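Local structure of takeout-like protein 1 (Epiphyas postvittana, 3E8T) at residues 72-77 with 81-86; 146-151 with 196-201. The protein probably carries hydrophobic ligands in the insect and binds ubiquinone-8 along an internal tunnel. One frame throughout, in Å; residues are numbered along the deposited sequence. Where two conformers were deposited one is given.

Following the chain from the N terminus, helix 13-28 comes first, and the long strand 54-77 then ends in contact 1, where it turns back through three residues into strand 82-100. That contact closes a tight beta hairpin. Contact 2 opens much later, after strand 113-133 has added itself to the sheet, and closes a loop of 44 residues by setting helix 182-211 against strand 139-153. The two loops neither nest nor cross; the centres of contact 1 and contact 2 are about 15 Å apart. Strand 113-133 links them, pairing with 82-100 and with 139-153. Both contacts thus involve the same curled antiparallel sheet, contact 1 within it and contact 2 fixing the long helix to it, and both supply residues to the ubiquinone-8 pocket.

Contact 1 (72-77 with 81-86); sequences DNVKWD and KNIEVD
Trp-76 and Ile-83 form a non-hydrogen-bonded pair of this antiparallel hairpin, and their side chains run side by side. Ile-83 lays its ethyl arm over one face of the indole: CD1 stands 3.5 Å from the centroid of the Trp-76 six-membered ring, a CH-pi contact only 9° off the normal. Trp-76 lies on the same face of the sheet as Val-74, Ile-83 and Val-85, the face that meets helix 13-28. Cutting the indole back to an alanine here would probably rob Ile-83 CD1 of its aromatic platform and open a gap beside the ligand.

The backbone bonds are regular in the middle, Glu-84 N to Lys-75 O measuring 2.8 Å. At one end a classic bulge lets Asp-86 O accept from both Asp-72 N (2.8 Å) and Asn-73 N (3.2 Å), from the same face of its carbonyl plane. At the turn a G1 bulge sets Lys-81 and Asn-82 against Asp-77.

On the polar face a water bridges Asn-73 ND2 and Asp-86 OD2, while Asp-86 OD1 is hydrogen-bonded to His-124 ND1. One side is thus polar and hydrated, the other apolar and packed on helix 13-28, with Trp-76 reaching the ubiquinone.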
loop_
_atom_site.group_PDB
_atom_site.type_symbol
_atom_site.label_atom_id
_atom_site.label_comp_id
_atom_site.label_asym_id
_atom_site.label_seq_id
_atom_site.Cartn_x
_atom_site.Cartn_y
_atom_site.Cartn_z
ATOM N N ASP A 72 -7.661 8.724 8.557
ATOM C CA ASP A 72 -8.073 10.107 8.634
ATOM C C ASP A 72 -9.551 10.270 8.398
ATOM O O ASP A 72 -10.193 11.090 9.078
ATOM C CB ASP A 72 -7.239 10.975 7.689
ATOM C CG ASP A 72 -5.776 10.935 8.031
ATOM O OD1 ASP A 72 -5.423 11.312 9.181
ATOM O OD2 ASP A 72 -4.949 10.495 7.186
ATOM N N ASN A 73 -10.104 9.518 7.461
ATOM C CA ASN A 73 -11.498 9.592 7.131
ATOM C C ASN A 73 -11.969 8.393 6.339
ATOM O O ASN A 73 -11.239 7.907 5.505
ATOM C CB ASN A 73 -11.813 10.855 6.314
ATOM C CG ASN A 73 -13.315 11.194 6.337
ATOM O OD1 ASN A 73 -13.882 11.391 7.409
ATOM N ND2 ASN A 73 -13.949 11.204 5.180
ATOM N N VAL A 74 -13.209 7.981 6.584
ATOM C CA VAL A 74 -13.922 6.996 5.798
ATOM C C VAL A 74 -15.264 7.600 5.422
ATOM O O VAL A 74 -16.001 8.038 6.326
ATOM C CB VAL A 74 -14.143 5.668 6.513
ATOM C CG1 VAL A 74 -14.952 4.740 5.631
ATOM C CG2 VAL A 74 -12.790 5.041 6.955
ATOM N N LYS A 75 -15.548 7.710 4.122
ATOM C CA LYS A 75 -16.836 8.218 3.625
ATOM C C LYS A 75 -17.416 7.161 2.721
ATOM O O LYS A 75 -16.876 6.831 1.644
ATOM C CB LYS A 75 -16.675 9.492 2.828
ATOM C CG LYS A 75 -18.002 10.069 2.263
ATOM C CD LYS A 75 -17.802 11.425 1.552
ATOM C CE LYS A 75 -19.020 11.872 0.701
ATOM N NZ LYS A 75 -20.044 10.803 0.441
ATOM N N TRP A 76 -18.471 6.546 3.213
ATOM C CA TRP A 76 -19.148 5.503 2.540
ATOM C C TRP A 76 -20.350 6.173 1.891
ATOM O O TRP A 76 -21.187 6.726 2.599
ATOM C CB TRP A 76 -19.469 4.421 3.599
ATOM C CG TRP A 76 -19.958 3.199 3.056
ATOM C CD1 TRP A 76 -21.037 3.038 2.216
ATOM C CD2 TRP A 76 -19.450 1.903 3.302
ATOM N NE1 TRP A 76 -21.203 1.708 1.933
ATOM C CE2 TRP A 76 -20.242 0.992 2.560
ATOM C CE3 TRP A 76 -18.404 1.404 4.058
ATOM C CZ2 TRP A 76 -20.023 -0.365 2.574
ATOM C CZ3 TRP A 76 -18.175 0.042 4.049
ATOM C CH2 TRP A 76 -18.996 -0.831 3.323
ATOM N N ASP A 77 -20.395 6.206 0.563
ATOM C CA ASP A 77 -21.456 6.858 -0.196
ATOM C C ASP A 77 -22.421 5.833 -0.778
ATOM O O ASP A 77 -22.134 5.219 -1.799
ATOM C CB ASP A 77 -20.871 7.706 -1.300
ATOM C CG ASP A 77 -21.929 8.388 -2.144
ATOM O OD1 ASP A 77 -23.139 8.177 -1.881
ATOM O OD2 ASP A 77 -21.535 9.106 -3.099
ATOM N N LYS A 81 -22.356 4.177 -4.482
ATOM C CA LYS A 81 -21.804 2.883 -4.085
ATOM C C LYS A 81 -20.278 2.883 -4.194
ATOM O O LYS A 81 -19.655 2.028 -4.819
ATOM C CB LYS A 81 -22.430 1.727 -4.855
ATOM C CG LYS A 81 -23.943 1.625 -4.663
ATOM C CD LYS A 81 -24.467 0.521 -5.562
ATOM C CE LYS A 81 -25.891 0.729 -6.065
ATOM N NZ LYS A 81 -26.258 -0.395 -6.981
ATOM N N ASN A 82 -19.689 3.891 -3.586
ATOM C CA ASN A 82 -18.236 4.022 -3.489
ATOM C C ASN A 82 -17.898 4.279 -2.023
ATOM O O ASN A 82 -18.706 4.807 -1.269
ATOM C CB ASN A 82 -17.689 5.196 -4.343
ATOM C CG ASN A 82 -17.801 4.999 -5.873
ATOM O OD1 ASN A 82 -17.866 3.900 -6.389
ATOM N ND2 ASN A 82 -17.767 6.126 -6.596
ATOM N N ILE A 83 -16.677 3.913 -1.651
ATOM C CA ILE A 83 -16.111 4.163 -0.332
ATOM C C ILE A 83 -14.795 4.916 -0.537
ATOM O O ILE A 83 -13.966 4.449 -1.308
ATOM C CB ILE A 83 -15.835 2.866 0.408
ATOM C CG1 ILE A 83 -17.038 1.934 0.431
ATOM C CG2 ILE A 83 -15.401 3.135 1.830
ATOM C CD1 ILE A 83 -16.731 0.482 0.781
ATOM N N GLU A 84 -14.608 6.048 0.138
ATOM C CA GLU A 84 -13.354 6.790 0.100
ATOM C C GLU A 84 -12.694 6.697 1.448
ATOM O O GLU A 84 -13.323 7.020 2.471
ATOM C CB GLU A 84 -13.587 8.250 -0.216
ATOM C CG GLU A 84 -14.199 8.507 -1.583
ATOM C CD GLU A 84 -14.147 9.969 -2.020
ATOM O OE1 GLU A 84 -13.474 10.800 -1.354
ATOM O OE2 GLU A 84 -14.765 10.290 -3.073
ATOM N N VAL A 85 -11.426 6.243 1.449
ATOM C CA VAL A 85 -10.633 6.088 2.650
ATOM C C VAL A 85 -9.342 6.908 2.502
ATOM O O VAL A 85 -8.572 6.723 1.549
ATOM C CB VAL A 85 -10.256 4.598 2.938
ATOM C CG1 VAL A 85 -9.571 4.495 4.241
ATOM C CG2 VAL A 85 -11.500 3.676 2.900
ATOM N N ASP A 86 -9.136 7.814 3.446
ATOM C CA ASP A 86 -7.926 8.618 3.515
ATOM C C ASP A 86 -7.165 8.177 4.749
ATOM O O ASP A 86 -7.735 8.090 5.834
ATOM C CB ASP A 86 -8.288 10.097 3.649
ATOM C CG ASP A 86 -8.866 10.648 2.409
ATOM O OD1 ASP A 86 -8.098 10.754 1.446
ATOM O OD2 ASP A 86 -10.065 10.973 2.366
HETATM O O HOH W 1 -12.548 9.941 2.965
HETATM O O HOH W 2 -17.525 8.062 -0.791
#

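Contact 2 (146-151 with 196-201); sequences YTVTFD and AAAKKI. With UQ8 (Ubiquinone-8), chain B.
Tyr-146 reaches down from its strand to the helix and meets it at Ala-198 and Lys-199. Its CG sits between the backbone N and the carbonyl carbon (chi1 69°), a setting that extends the ring toward the helix. The ring meets Ala-198 obliquely, CE1 lying 4.0 Å from Ala-198 CB, and the phenol oxygen goes further, to 3.3 Å between Tyr-146 OH and Lys-199 CA. That hydroxyl finds its polar partner one turn back on the same helix, in a hydrogen bond to Glu-195 OE1, and the ring also meets Phe-202. This is the close-packed part of the contact; in the conformer given, Val-148 adds its CG2 branch at 4.1 Å from Ala-198 CB.

The rest is much looser. Only 126 Å² is buried between the segments in all, and four residues do the touching. Lys-199 heads away from the strand, its chain extended beyond CG into an exposed position, so CB is the side-chain atom that approaches Tyr-146 OH. Further along, the two segments part and the isoprenoid tail of ubiquinone-8 lies in between. Its methyl C30 sits over one face of Phe-150, 3.5 Å from CG and displaced toward the rim of the ring. From the helix, Ile-201 CD1 comes within 3.5 Å of C18 in the tail, while Ala-198 CB touches C20 of the ligand at 4.1 Å.

A long helix against a strongly curved antiparallel sheet, with the ligand tunnel between them, is the arrangement of the takeout/JHBP family. The lining here, of methyls, a branched chain and an aromatic ring, would hold an isoprenoid by shape and dispersion, consistent with a carrier of hydrophobic molecules, while Tyr-146, anchored through Glu-195, pins strand to helix beside the tunnel.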
loop_
_atom_site.group_PDB
_atom_site.type_symbol
_atom_site.label_atom_id
_atom_site.label_comp_id
_atom_site.label_asym_id
_atom_site.label_seq_id
_atom_site.Cartn_x
_atom_site.Cartn_y
_atom_site.Cartn_z
ATOM N N TYR A 146 -10.946 -0.462 -7.556
ATOM C CA TYR A 146 -10.382 0.550 -6.723
ATOM C C TYR A 146 -9.447 1.435 -7.494
ATOM O O TYR A 146 -8.909 1.070 -8.579
ATOM C CB TYR A 146 -9.635 -0.074 -5.517
ATOM C CG TYR A 146 -8.382 -0.788 -5.925
ATOM C CD1 TYR A 146 -7.147 -0.158 -5.898
ATOM C CD2 TYR A 146 -8.445 -2.106 -6.396
ATOM C CE1 TYR A 146 -6.009 -0.813 -6.320
ATOM C CE2 TYR A 146 -7.300 -2.769 -6.803
ATOM C CZ TYR A 146 -6.100 -2.112 -6.754
ATOM O OH TYR A 146 -4.977 -2.806 -7.171
ATOM N N THR A 147 -9.200 2.606 -6.913
ATOM C CA THR A 147 -8.098 3.484 -7.300
ATOM C C THR A 147 -7.345 3.933 -6.069
ATOM O O THR A 147 -7.946 4.055 -5.009
ATOM C CB THR A 147 -8.571 4.738 -8.022
ATOM O OG1 THR A 147 -9.373 5.519 -7.168
ATOM C CG2 THR A 147 -9.372 4.406 -9.276
ATOM N N VAL A 148 -6.041 4.127 -6.200
ATOM C CA VAL A 148 -5.249 4.625 -5.112
ATOM C C VAL A 148 -4.339 5.715 -5.640
ATOM O O VAL A 148 -3.754 5.578 -6.729
ATOM C CB VAL A 148 -4.433 3.519 -4.458
ATOM C CG1 VAL A 148 -3.816 4.009 -3.182
ATOM C CG2 VAL A 148 -5.268 2.296 -4.195
ATOM N N THR A 149 -4.198 6.755 -4.849
ATOM C CA THR A 149 -3.205 7.784 -5.052
ATOM C C THR A 149 -2.416 7.973 -3.745
ATOM O O THR A 149 -2.872 7.606 -2.686
ATOM C CB THR A 149 -3.797 9.106 -5.489
ATOM O OG1 THR A 149 -4.660 9.573 -4.466
ATOM C CG2 THR A 149 -4.565 8.970 -6.820
ATOM N N PHE A 150 -1.252 8.574 -3.866
ATOM C CA PHE A 150 -0.378 8.742 -2.736
ATOM C C PHE A 150 0.341 10.099 -2.784
ATOM O O PHE A 150 0.497 10.725 -3.856
ATOM C CB PHE A 150 0.643 7.583 -2.644
ATOM C CG PHE A 150 1.699 7.618 -3.692
ATOM C CD1 PHE A 150 2.869 8.309 -3.503
ATOM C CD2 PHE A 150 1.456 7.060 -4.933
ATOM C CE1 PHE A 150 3.819 8.391 -4.503
ATOM C CE2 PHE A 150 2.421 7.147 -5.951
ATOM C CZ PHE A 150 3.570 7.838 -5.721
ATOM N N ASP A 151 0.805 10.502 -1.622
ATOM C CA ASP A 151 1.618 11.710 -1.496
ATOM C C ASP A 151 2.554 11.507 -0.311
ATOM O O ASP A 151 2.086 11.420 0.840
ATOM C CB ASP A 151 0.661 12.873 -1.221
ATOM C CG ASP A 151 1.327 14.192 -1.007
ATOM O OD1 ASP A 151 2.539 14.299 -1.072
ATOM O OD2 ASP A 151 0.574 15.189 -0.736
ATOM N N ALA A 196 1.924 -2.809 -6.309
ATOM C CA ALA A 196 2.343 -4.165 -5.871
ATOM C C ALA A 196 1.686 -4.443 -4.515
ATOM O O ALA A 196 1.290 -5.573 -4.193
ATOM C CB ALA A 196 3.882 -4.229 -5.743
ATOM N N ALA A 197 1.611 -3.410 -3.694
ATOM C CA ALA A 197 0.981 -3.582 -2.386
ATOM C C ALA A 197 -0.535 -3.561 -2.476
ATOM O O ALA A 197 -1.218 -4.402 -1.896
ATOM C CB ALA A 197 1.471 -2.538 -1.444
ATOM N N ALA A 198 -1.061 -2.548 -3.166
ATOM C CA ALA A 198 -2.499 -2.337 -3.188
ATOM C C ALA A 198 -3.262 -3.506 -3.793
ATOM O O ALA A 198 -4.342 -3.858 -3.343
ATOM C CB ALA A 198 -2.832 -1.041 -3.946
ATOM N N LYS A 199 -2.715 -4.125 -4.831
ATOM C CA LYS A 199 -3.460 -5.206 -5.464
ATOM C C LYS A 199 -3.653 -6.369 -4.492
ATOM O O LYS A 199 -4.733 -6.982 -4.443
ATOM C CB LYS A 199 -2.774 -5.664 -6.754
ATOM C CG LYS A 199 -1.472 -6.398 -6.603
ATOM C CD LYS A 199 -0.785 -6.393 -7.975
ATOM C CE LYS A 199 0.240 -7.453 -8.157
ATOM N NZ LYS A 199 0.864 -7.305 -9.511
ATOM N N LYS A 200 -2.643 -6.636 -3.660
ATOM C CA LYS A 200 -2.710 -7.704 -2.666
ATOM C C LYS A 200 -3.658 -7.352 -1.531
ATOM O O LYS A 200 -4.455 -8.185 -1.089
ATOM C CB LYS A 200 -1.312 -7.983 -2.098
ATOM C CG LYS A 200 -1.206 -9.170 -1.166
ATOM C CD LYS A 200 0.181 -9.768 -1.247
ATOM C CE LYS A 200 0.344 -10.941 -0.313
ATOM N NZ LYS A 200 1.616 -11.688 -0.601
ATOM N N ILE A 201 -3.535 -6.140 -1.013
ATOM C CA ILE A 201 -4.415 -5.697 0.048
ATOM C C ILE A 201 -5.875 -5.694 -0.408
ATOM O O ILE A 201 -6.762 -6.176 0.315
ATOM C CB ILE A 201 -3.988 -4.323 0.578
ATOM C CG1 ILE A 201 -2.579 -4.413 1.188
ATOM C CG2 ILE A 201 -4.971 -3.770 1.597
ATOM C CD1 ILE A 201 -1.862 -3.135 1.350
HETATM C C45 UQ8 B . 16.558 1.902 -7.097
HETATM C C44 UQ8 B . 16.130 3.317 -7.494
HETATM C C46 UQ8 B . 17.360 4.127 -7.807
HETATM C C43 UQ8 B . 15.298 4.009 -6.430
HETATM C C42 UQ8 B . 14.209 3.079 -5.875
HETATM C C41 UQ8 B . 13.143 2.859 -6.940
HETATM C C39 UQ8 B . 11.763 2.953 -6.326
HETATM C C40 UQ8 B . 10.759 1.809 -6.440
HETATM C C38 UQ8 B . 11.375 4.116 -5.715
HETATM C C37 UQ8 B . 10.142 4.316 -5.113
HETATM C C36 UQ8 B . 10.287 5.609 -4.310
HETATM C C34 UQ8 B . 9.085 5.902 -3.430
HETATM C C35 UQ8 B . 9.247 6.950 -2.535
HETATM C C33 UQ8 B . 7.942 5.108 -3.481
HETATM C C32 UQ8 B . 6.751 5.258 -2.777
HETATM C C31 UQ8 B . 6.085 3.861 -2.660
HETATM C C29 UQ8 B . 4.690 3.904 -2.054
HETATM C C30 UQ8 B . 3.668 4.995 -2.509
HETATM C C28 UQ8 B . 4.327 2.971 -1.089
HETATM C C27 UQ8 B . 3.090 2.907 -0.459
HETATM C C26 UQ8 B . 2.727 1.467 -0.066
HETATM C C24 UQ8 B . 1.487 1.446 0.834
HETATM C C25 UQ8 B . 1.551 2.000 2.268
HETATM C C23 UQ8 B . 0.305 0.932 0.347
HETATM C C22 UQ8 B . -0.914 0.825 1.023
HETATM C C21 UQ8 B . -2.022 0.353 0.083
HETATM C C19 UQ8 B . -3.446 0.532 0.612
HETATM C C20 UQ8 B . -4.506 0.206 -0.439
HETATM C C18 UQ8 B . -3.694 -0.184 1.947
HETATM C C17 UQ8 B . -5.160 -0.059 2.386
HETATM C C16 UQ8 B . -5.360 -0.322 3.888
HETATM C C14 UQ8 B . -6.843 -0.553 4.154
HETATM C C15 UQ8 B . -7.879 0.304 3.402
HETATM C C13 UQ8 B . -7.277 -1.539 5.037
HETATM C C12 UQ8 B . -8.624 -1.790 5.287
HETATM C C11 UQ8 B . -8.894 -2.374 6.689
HETATM C C9 UQ8 B . -10.329 -2.071 7.159
HETATM C C10 UQ8 B . -11.257 -1.677 5.997
HETATM C C8 UQ8 B . -10.867 -3.286 7.909
HETATM C C7 UQ8 B . -11.974 -4.020 7.144
HETATM C C6 UQ8 B . -13.372 -3.383 7.329
HETATM C C1 UQ8 B . -14.202 -3.218 6.213
HETATM C C1M UQ8 B . -13.729 -3.632 4.969
HETATM C C2 UQ8 B . -15.476 -2.646 6.320
HETATM O O2 UQ8 B . -16.208 -2.505 5.337
HETATM C C3 UQ8 B . -15.946 -2.234 7.557
HETATM O O3 UQ8 B . -17.187 -1.679 7.660
HETATM C C3M UQ8 B . -18.172 -2.703 7.795
HETATM C C4 UQ8 B . -15.144 -2.378 8.683
HETATM O O4 UQ8 B . -15.626 -1.966 9.894
HETATM C C4M UQ8 B . -16.068 -0.602 9.826
HETATM C C5 UQ8 B . -13.868 -2.946 8.570
HETATM O O5 UQ8 B . -13.183 -3.070 9.588
#